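Local coordinates for protein alpha-galactosidase (Thermus thermophilus, PDB 6LCJ) that probably releases terminal alpha-galactosyl residues from oligosaccharides by hydrolysis, as a hexameric, thermostable member of glycoside hydrolase family GH36, at residues E[417-422]-E[445-450]. Sequence-based numbering, arbitrary orientation.
Sequences EMRLQE and KGRLEA
Helices 415-428 and 442-453, which come before and after the last of the eight parallel strands of the TIM barrel, meet at the protein surface through Glu422 and Arg447. Glu422 OE1 lies 4.0 Å from Arg447 NH2 in a long salt bridge, well out of the guanidinium plane, and no N-H is directed at it; the attraction therefore rests on charge alone, and a flat, two-pronged pairing is excluded. The carboxylate and guanidinium planes are tilted 36° from each other. Glu422 reaches across with CG anti to its own N (chi1 -167°) and the chain extended beyond, whereas Arg447 bends at chi3 (72°) on its way over. The barrel strand between the two helices in sequence is 431-433, and the helical segments beside it are widely spaced: the nearest CA atoms, those of Glu422 and Leu448, are 10.2 Å apart, and 110 Å² is buried in total. Arg419 NH2 comes within 4.4 Å of Arg447 NH2, a like-charge approach that the nearby Glu422 carboxylate probably offsets in part. Arg447 NH1 also makes a weak, long ion pair with Glu443, and Arg419 touches Glu471 of strand 471-474.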
loop_
_atom_site.group_PDB
_atom_site.type_symbol
_atom_site.label_atom_id
_atom_site.label_comp_id
_atom_site.label_asym_id
_atom_site.label_seq_id
_atom_site.Cartn_x
_atom_site.Cartn_y
_atom_site.Cartn_z
ATOM N N GLU E 417 -19.472 2.391 44.599
ATOM C CA GLU E 417 -18.638 3.179 43.702
ATOM C C GLU E 417 -18.494 4.610 44.213
ATOM O O GLU E 417 -17.384 5.146 44.286
ATOM C CB GLU E 417 -19.222 3.146 42.289
ATOM C CG GLU E 417 -18.971 1.816 41.554
ATOM C CD GLU E 417 -19.860 1.617 40.323
ATOM O OE1 GLU E 417 -20.865 2.345 40.176
ATOM O OE2 GLU E 417 -19.565 0.723 39.500
ATOM N N MET E 418 -19.602 5.226 44.630
ATOM C CA MET E 418 -19.542 6.600 45.130
ATOM C C MET E 418 -18.655 6.737 46.370
ATOM O O MET E 418 -18.063 7.798 46.595
ATOM C CB MET E 418 -20.945 7.096 45.447
ATOM C CG MET E 418 -21.756 7.437 44.249
ATOM S SD MET E 418 -23.354 8.145 44.695
ATOM C CE MET E 418 -24.440 6.714 44.466
ATOM N N ARG E 419 -18.570 5.695 47.196
ATOM C CA ARG E 419 -17.767 5.769 48.409
ATOM C C ARG E 419 -16.274 5.841 48.102
ATOM O O ARG E 419 -15.513 6.453 48.863
ATOM C CB ARG E 419 -18.087 4.562 49.287
ATOM C CG ARG E 419 -17.259 4.442 50.551
ATOM C CD ARG E 419 -17.981 3.589 51.604
ATOM N NE ARG E 419 -19.069 4.306 52.286
ATOM C CZ ARG E 419 -20.368 4.119 52.036
ATOM N NH1 ARG E 419 -20.756 3.244 51.107
ATOM N NH2 ARG E 419 -21.284 4.809 52.717
ATOM N N LEU E 420 -15.831 5.215 47.010
ATOM C CA LEU E 420 -14.429 5.333 46.611
ATOM C C LEU E 420 -14.052 6.786 46.326
ATOM O O LEU E 420 -12.980 7.253 46.732
ATOM C CB LEU E 420 -14.161 4.475 45.375
ATOM C CG LEU E 420 -14.480 2.985 45.452
ATOM C CD1 LEU E 420 -14.187 2.351 44.106
ATOM C CD2 LEU E 420 -13.679 2.329 46.542
ATOM N N GLN E 421 -14.923 7.506 45.612
ATOM C CA GLN E 421 -14.688 8.913 45.338
ATOM C C GLN E 421 -14.738 9.736 46.620
ATOM O O GLN E 421 -13.871 10.583 46.856
ATOM C CB GLN E 421 -15.709 9.400 44.299
ATOM C CG GLN E 421 -15.590 10.860 43.830
ATOM C CD GLN E 421 -14.268 11.176 43.159
ATOM O OE1 GLN E 421 -13.435 10.292 42.944
ATOM N NE2 GLN E 421 -14.074 12.453 42.800
ATOM N N GLU E 422 -15.724 9.487 47.474
ATOM C CA GLU E 422 -15.818 10.239 48.721
ATOM C C GLU E 422 -14.555 10.091 49.568
ATOM O O GLU E 422 -14.091 11.063 50.180
ATOM C CB GLU E 422 -17.044 9.787 49.503
ATOM C CG GLU E 422 -17.405 10.704 50.636
ATOM C CD GLU E 422 -18.314 10.033 51.630
ATOM O OE1 GLU E 422 -19.537 10.036 51.389
ATOM O OE2 GLU E 422 -17.816 9.499 52.649
ATOM N N LYS E 445 -29.156 14.038 51.958
ATOM C CA LYS E 445 -28.884 15.362 52.506
ATOM C C LYS E 445 -28.057 15.273 53.773
ATOM O O LYS E 445 -27.109 16.047 53.965
ATOM C CB LYS E 445 -30.195 16.083 52.802
ATOM C CG LYS E 445 -30.919 16.542 51.575
ATOM C CD LYS E 445 -32.015 17.540 51.905
ATOM C CE LYS E 445 -33.105 17.454 50.862
ATOM N NZ LYS E 445 -33.300 18.772 50.226
ATOM N N GLY E 446 -28.428 14.352 54.669
ATOM C CA GLY E 446 -27.681 14.189 55.900
ATOM C C GLY E 446 -26.264 13.727 55.646
ATOM O O GLY E 446 -25.326 14.177 56.308
ATOM N N ARG E 447 -26.082 12.835 54.674
ATOM C CA ARG E 447 -24.735 12.380 54.363
ATOM C C ARG E 447 -23.882 13.512 53.818
ATOM O O ARG E 447 -22.710 13.632 54.185
ATOM C CB ARG E 447 -24.782 11.213 53.394
ATOM C CG ARG E 447 -24.837 9.912 54.140
ATOM C CD ARG E 447 -25.116 8.766 53.243
ATOM N NE ARG E 447 -23.980 8.445 52.397
ATOM C CZ ARG E 447 -24.015 8.487 51.075
ATOM N NH1 ARG E 447 -25.141 8.841 50.454
ATOM N NH2 ARG E 447 -22.927 8.176 50.378
ATOM N N LEU E 448 -24.461 14.363 52.959
ATOM C CA LEU E 448 -23.712 15.484 52.404
ATOM C C LEU E 448 -23.264 16.449 53.500
ATOM O O LEU E 448 -22.103 16.876 53.524
ATOM C CB LEU E 448 -24.549 16.217 51.352
ATOM C CG LEU E 448 -23.970 17.553 50.837
ATOM C CD1 LEU E 448 -22.566 17.375 50.179
ATOM C CD2 LEU E 448 -24.942 18.287 49.902
ATOM N N GLU E 449 -24.153 16.785 54.435
ATOM C CA GLU E 449 -23.761 17.694 55.508
ATOM C C GLU E 449 -22.687 17.086 56.408
ATOM O O GLU E 449 -21.733 17.772 56.786
ATOM C CB GLU E 449 -24.979 18.116 56.329
ATOM C CG GLU E 449 -24.684 19.242 57.330
ATOM C CD GLU E 449 -23.940 20.468 56.732
ATOM O OE1 GLU E 449 -24.003 20.728 55.501
ATOM O OE2 GLU E 449 -23.291 21.196 57.513
ATOM N N ALA E 450 -22.818 15.811 56.777
ATOM C CA ALA E 450 -21.758 15.208 57.577
ATOM C C ALA E 450 -20.436 15.167 56.813
ATOM O O ALA E 450 -19.363 15.284 57.414
ATOM C CB ALA E 450 -22.168 13.810 58.037
#